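Local atomic coordinates of Cj0977 (Campylobacter jejuni, PDB entry 3BNV), a protein that is a nonflagellar virulence protein under sigma28 control, with a hot-dog fold and an unknown molecular function. Residues 100-111 and 123-134. Sequence-based numbering, arbitrary orientation.
Sequences LKLGDVLELEAH and VKVVGHVKEIKM
Residues 105-111 and 123-129 pair as the two arms of an antiparallel beta hairpin in the antiparallel sheet of the hot-dog fold. Glu107 with His128, Glu109 with Val126 and His111 with Lys124 are hydrogen-bonded pairs, giving six backbone bonds. Glu107 N to His128 O is 2.8 Å and nearly straight, at 170°. Leu108 with Gly127 and Ala110 with Val125 are the non-hydrogen-bonded pairs between them.

The face with Leu108, Ala110 and Val125 is apolar. Ala110 CB meets Val123 CG1 diagonally at 3.8 Å and Val125 CG2 directly across at 4.3 Å. Leu106 has CG anti to its backbone N (chi1 178°), which carries CD1 over the bare backbone of Gly127 and on to His128, 3.5 Å from His128 O.

Past the last pair, Val129 sets both methyls against the Asp104 carboxylate, with CG1 3.8 Å from OD1. Asp104 OD2 also accepts a hydrogen bond from Lys101 N, which comes from above the carboxylate plane, tying together the ends of a type II turn. Leu100 CD1 touches the selenomethionine methyl CE of Met134 at 3.9 Å. On the side of Glu107, a water links Val105 O to Lys130 N in the turn, donating to the first and accepting from the second.

Strand 46-52 pairs with the other edge of 105-111, and strand 132-143 follows 123-129 through the type II' turn Val129-Ile132. Helix 67-82 covers the apolar face, meeting Leu106 through Ile70, Leu108 through Ala73 and Val123 through Ser81.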
loop_
_atom_site.group_PDB
_atom_site.type_symbol
_atom_site.label_atom_id
_atom_site.label_comp_id
_atom_site.label_asym_id
_atom_site.label_seq_id
_atom_site.Cartn_x
_atom_site.Cartn_y
_atom_site.Cartn_z
ATOM N N LEU A 100 3.348 5.938 -11.377
ATOM C CA LEU A 100 2.915 7.334 -11.382
ATOM C C LEU A 100 4.092 8.300 -11.297
ATOM O O LEU A 100 5.178 7.939 -10.838
ATOM C CB LEU A 100 1.951 7.604 -10.237
ATOM C CG LEU A 100 0.512 7.333 -10.675
ATOM C CD1 LEU A 100 0.304 5.866 -10.957
ATOM C CD2 LEU A 100 -0.469 7.792 -9.627
ATOM N N LYS A 101 3.847 9.525 -11.748
ATOM C CA LYS A 101 4.810 10.582 -11.745
ATOM C C LYS A 101 4.254 11.690 -10.850
ATOM O O LYS A 101 3.053 11.964 -10.885
ATOM C CB LYS A 101 4.990 11.070 -13.192
ATOM C CG LYS A 101 5.935 12.232 -13.352
ATOM C CD LYS A 101 6.977 11.979 -14.430
ATOM C CE LYS A 101 6.553 12.472 -15.797
ATOM N NZ LYS A 101 7.563 12.079 -16.820
ATOM N N LEU A 102 5.112 12.324 -10.045
ATOM C CA LEU A 102 4.662 13.430 -9.194
ATOM C C LEU A 102 3.939 14.472 -10.030
ATOM O O LEU A 102 4.450 14.901 -11.053
ATOM C CB LEU A 102 5.839 14.070 -8.460
ATOM C CG LEU A 102 5.564 15.294 -7.597
ATOM C CD1 LEU A 102 4.529 15.030 -6.546
ATOM C CD2 LEU A 102 6.829 15.726 -6.942
ATOM N N GLY A 103 2.753 14.865 -9.592
ATOM C CA GLY A 103 1.897 15.755 -10.371
ATOM C C GLY A 103 0.705 15.040 -11.000
ATOM O O GLY A 103 -0.292 15.658 -11.361
ATOM N N ASP A 104 0.813 13.731 -11.164
ATOM C CA ASP A 104 -0.296 12.959 -11.707
ATOM C C ASP A 104 -1.432 12.893 -10.702
ATOM O O ASP A 104 -1.194 12.845 -9.495
ATOM C CB ASP A 104 0.136 11.524 -12.049
ATOM C CG ASP A 104 0.837 11.437 -13.391
ATOM O OD1 ASP A 104 0.693 12.382 -14.194
ATOM O OD2 ASP A 104 1.512 10.417 -13.651
ATOM N N VAL A 105 -2.667 12.884 -11.190
ATOM C CA VAL A 105 -3.744 12.462 -10.333
ATOM C C VAL A 105 -4.354 11.153 -10.820
ATOM O O VAL A 105 -4.710 10.995 -11.971
ATOM C CB VAL A 105 -4.792 13.580 -10.044
ATOM C CG1 VAL A 105 -4.443 14.828 -10.747
ATOM C CG2 VAL A 105 -6.208 13.117 -10.353
ATOM N N LEU A 106 -4.437 10.202 -9.911
ATOM C CA LEU A 106 -4.962 8.898 -10.207
ATOM C C LEU A 106 -6.459 8.864 -9.927
ATOM O O LEU A 106 -6.935 9.359 -8.894
ATOM C CB LEU A 106 -4.256 7.894 -9.326
ATOM C CG LEU A 106 -4.655 6.430 -9.403
ATOM C CD1 LEU A 106 -4.191 5.835 -10.723
ATOM C CD2 LEU A 106 -3.998 5.729 -8.239
ATOM N N GLU A 107 -7.205 8.290 -10.862
ATOM C CA GLU A 107 -8.644 8.145 -10.712
ATOM C C GLU A 107 -8.991 6.648 -10.523
ATOM O O GLU A 107 -8.769 5.839 -11.409
ATOM C CB GLU A 107 -9.331 8.751 -11.931
ATOM C CG GLU A 107 -9.031 10.211 -12.082
ATOM C CD GLU A 107 -9.723 10.876 -13.295
ATOM O OE1 GLU A 107 -8.966 11.372 -14.201
ATOM O OE2 GLU A 107 -11.011 10.894 -13.317
ATOM N N LEU A 108 -9.508 6.278 -9.355
ATOM C CA LEU A 108 -9.814 4.875 -9.084
ATOM C C LEU A 108 -11.322 4.584 -9.084
ATOM O O LEU A 108 -12.112 5.390 -8.619
ATOM C CB LEU A 108 -9.181 4.437 -7.761
ATOM C CG LEU A 108 -7.694 4.756 -7.593
ATOM C CD1 LEU A 108 -7.415 6.170 -7.073
ATOM C CD2 LEU A 108 -7.017 3.753 -6.677
ATOM N N GLU A 109 -11.708 3.438 -9.628
ATOM C CA GLU A 109 -13.074 2.948 -9.487
ATOM C C GLU A 109 -13.043 1.549 -8.915
ATOM O O GLU A 109 -12.196 0.741 -9.297
ATOM C CB GLU A 109 -13.818 2.909 -10.813
ATOM C CG GLU A 109 -14.005 4.240 -11.425
ATOM C CD GLU A 109 -14.773 4.171 -12.725
ATOM O OE1 GLU A 109 -14.441 4.964 -13.643
ATOM O OE2 GLU A 109 -15.708 3.339 -12.837
ATOM N N ALA A 110 -13.973 1.263 -8.015
ATOM C CA ALA A 110 -14.057 -0.056 -7.375
ATOM C C ALA A 110 -15.444 -0.646 -7.519
ATOM O O ALA A 110 -16.436 0.045 -7.300
ATOM C CB ALA A 110 -13.688 0.059 -5.895
ATOM N N HIS A 111 -15.522 -1.916 -7.888
ATOM C CA HIS A 111 -16.811 -2.595 -8.039
ATOM C C HIS A 111 -16.722 -3.909 -7.304
ATOM O O HIS A 111 -15.819 -4.714 -7.575
ATOM C CB HIS A 111 -17.102 -2.879 -9.490
ATOM C CG HIS A 111 -17.180 -1.662 -10.348
ATOM N ND1 HIS A 111 -18.377 -1.050 -10.661
ATOM C CD2 HIS A 111 -16.218 -0.964 -10.994
ATOM C CE1 HIS A 111 -18.145 -0.010 -11.444
ATOM N NE2 HIS A 111 -16.844 0.053 -11.677
ATOM N N VAL A 123 -13.373 -7.400 -4.582
ATOM C CA VAL A 123 -13.568 -6.080 -5.163
ATOM C C VAL A 123 -12.589 -5.833 -6.301
ATOM O O VAL A 123 -11.383 -6.021 -6.153
ATOM C CB VAL A 123 -13.385 -5.003 -4.088
ATOM C CG1 VAL A 123 -13.533 -3.591 -4.698
ATOM C CG2 VAL A 123 -14.372 -5.227 -2.949
ATOM N N LYS A 124 -13.117 -5.421 -7.443
ATOM C CA LYS A 124 -12.295 -5.168 -8.619
ATOM C C LYS A 124 -11.977 -3.665 -8.622
ATOM O O LYS A 124 -12.886 -2.829 -8.569
ATOM C CB LYS A 124 -13.074 -5.616 -9.862
ATOM C CG LYS A 124 -12.280 -6.397 -10.868
ATOM C CD LYS A 124 -11.030 -5.580 -11.313
ATOM C CE LYS A 124 -10.194 -6.292 -12.416
ATOM N NZ LYS A 124 -9.113 -7.178 -11.854
ATOM N N VAL A 125 -10.695 -3.319 -8.603
ATOM C CA VAL A 125 -10.282 -1.919 -8.616
ATOM C C VAL A 125 -9.462 -1.612 -9.875
ATOM O O VAL A 125 -8.647 -2.432 -10.314
ATOM C CB VAL A 125 -9.407 -1.569 -7.406
ATOM C CG1 VAL A 125 -9.243 -0.060 -7.286
ATOM C CG2 VAL A 125 -9.989 -2.156 -6.115
ATOM N N VAL A 126 -9.666 -0.430 -10.436
ATOM C CA VAL A 126 -9.003 -0.048 -11.665
ATOM C C VAL A 126 -8.552 1.394 -11.474
ATOM O O VAL A 126 -9.285 2.182 -10.888
ATOM C CB VAL A 126 -9.981 -0.132 -12.845
ATOM C CG1 VAL A 126 -10.569 1.206 -13.120
ATOM C CG2 VAL A 126 -9.297 -0.598 -14.057
ATOM N N GLY A 127 -7.340 1.739 -11.923
ATOM C CA GLY A 127 -6.837 3.114 -11.776
ATOM C C GLY A 127 -6.407 3.743 -13.105
ATOM O O GLY A 127 -5.771 3.094 -13.940
ATOM N N HIS A 128 -6.743 5.010 -13.304
ATOM C CA HIS A 128 -6.393 5.710 -14.518
ATOM C C HIS A 128 -5.634 6.993 -14.208
ATOM O O HIS A 128 -5.916 7.654 -13.211
ATOM C CB HIS A 128 -7.656 6.118 -15.278
ATOM C CG HIS A 128 -8.255 5.018 -16.084
ATOM N ND1 HIS A 128 -9.243 4.192 -15.594
ATOM C CD2 HIS A 128 -8.008 4.601 -17.346
ATOM C CE1 HIS A 128 -9.588 3.320 -16.526
ATOM N NE2 HIS A 128 -8.852 3.544 -17.596
ATOM N N VAL A 129 -4.687 7.356 -15.070
ATOM C CA VAL A 129 -4.252 8.737 -15.131
ATOM C C VAL A 129 -4.701 9.251 -16.475
ATOM O O VAL A 129 -4.243 8.776 -17.511
ATOM C CB VAL A 129 -2.710 8.966 -15.037
ATOM C CG1 VAL A 129 -2.426 10.430 -15.217
ATOM C CG2 VAL A 129 -2.131 8.489 -13.698
ATOM N N LYS A 130 -5.570 10.254 -16.454
ATOM C CA LYS A 130 -6.277 10.720 -17.654
ATOM C C LYS A 130 -6.894 9.504 -18.332
ATOM O O LYS A 130 -7.672 8.798 -17.698
ATOM C CB LYS A 130 -5.378 11.480 -18.614
ATOM C CG LYS A 130 -4.505 12.535 -17.981
ATOM C CD LYS A 130 -5.071 13.906 -18.140
ATOM C CE LYS A 130 -3.984 14.948 -17.887
ATOM N NZ LYS A 130 -3.071 15.153 -19.059
ATOM N N GLU A 131 -6.562 9.236 -19.592
ATOM C CA GLU A 131 -7.144 8.070 -20.264
ATOM C C GLU A 131 -6.347 6.766 -20.203
ATOM O O GLU A 131 -6.718 5.783 -20.829
ATOM C CB GLU A 131 -7.517 8.326 -21.725
ATOM C CG GLU A 131 -6.780 9.409 -22.530
ATOM C CD GLU A 131 -5.333 9.616 -22.154
ATOM O OE1 GLU A 131 -5.080 9.984 -20.990
ATOM O OE2 GLU A 131 -4.457 9.465 -23.032
ATOM N N ILE A 132 -5.258 6.739 -19.463
ATOM C CA ILE A 132 -4.412 5.569 -19.452
ATOM C C ILE A 132 -4.658 4.708 -18.213
ATOM O O ILE A 132 -4.587 5.190 -17.085
ATOM C CB ILE A 132 -2.925 6.006 -19.525
ATOM C CG1 ILE A 132 -2.633 6.648 -20.878
ATOM C CG2 ILE A 132 -1.966 4.843 -19.287
ATOM C CD1 ILE A 132 -1.248 7.264 -20.918
ATOM N N LYS A 133 -4.967 3.437 -18.427
ATOM C CA LYS A 133 -5.124 2.515 -17.315
ATOM C C LYS A 133 -3.742 2.160 -16.749
ATOM O O LYS A 133 -2.897 1.623 -17.437
ATOM C CB LYS A 133 -5.891 1.266 -17.755
ATOM C CG LYS A 133 -6.113 0.270 -16.633
ATOM C CD LYS A 133 -6.455 -1.116 -17.169
ATOM C CE LYS A 133 -7.940 -1.230 -17.498
ATOM N NZ LYS A 133 -8.522 -2.630 -17.452
HETATM N N MSE A 134 -3.522 2.488 -15.487
HETATM C CA MSE A 134 -2.221 2.363 -14.828
HETATM C C MSE A 134 -2.184 1.173 -13.868
HETATM O O MSE A 134 -1.119 0.619 -13.570
HETATM C CB MSE A 134 -1.973 3.581 -13.919
HETATM C CG MSE A 134 -2.054 4.924 -14.572
HETATM SE SE MSE A 134 -0.717 5.331 -15.980
HETATM C CE MSE A 134 0.839 5.804 -14.830
HETATM O O HOH W 1 -6.547 11.491 -13.828
#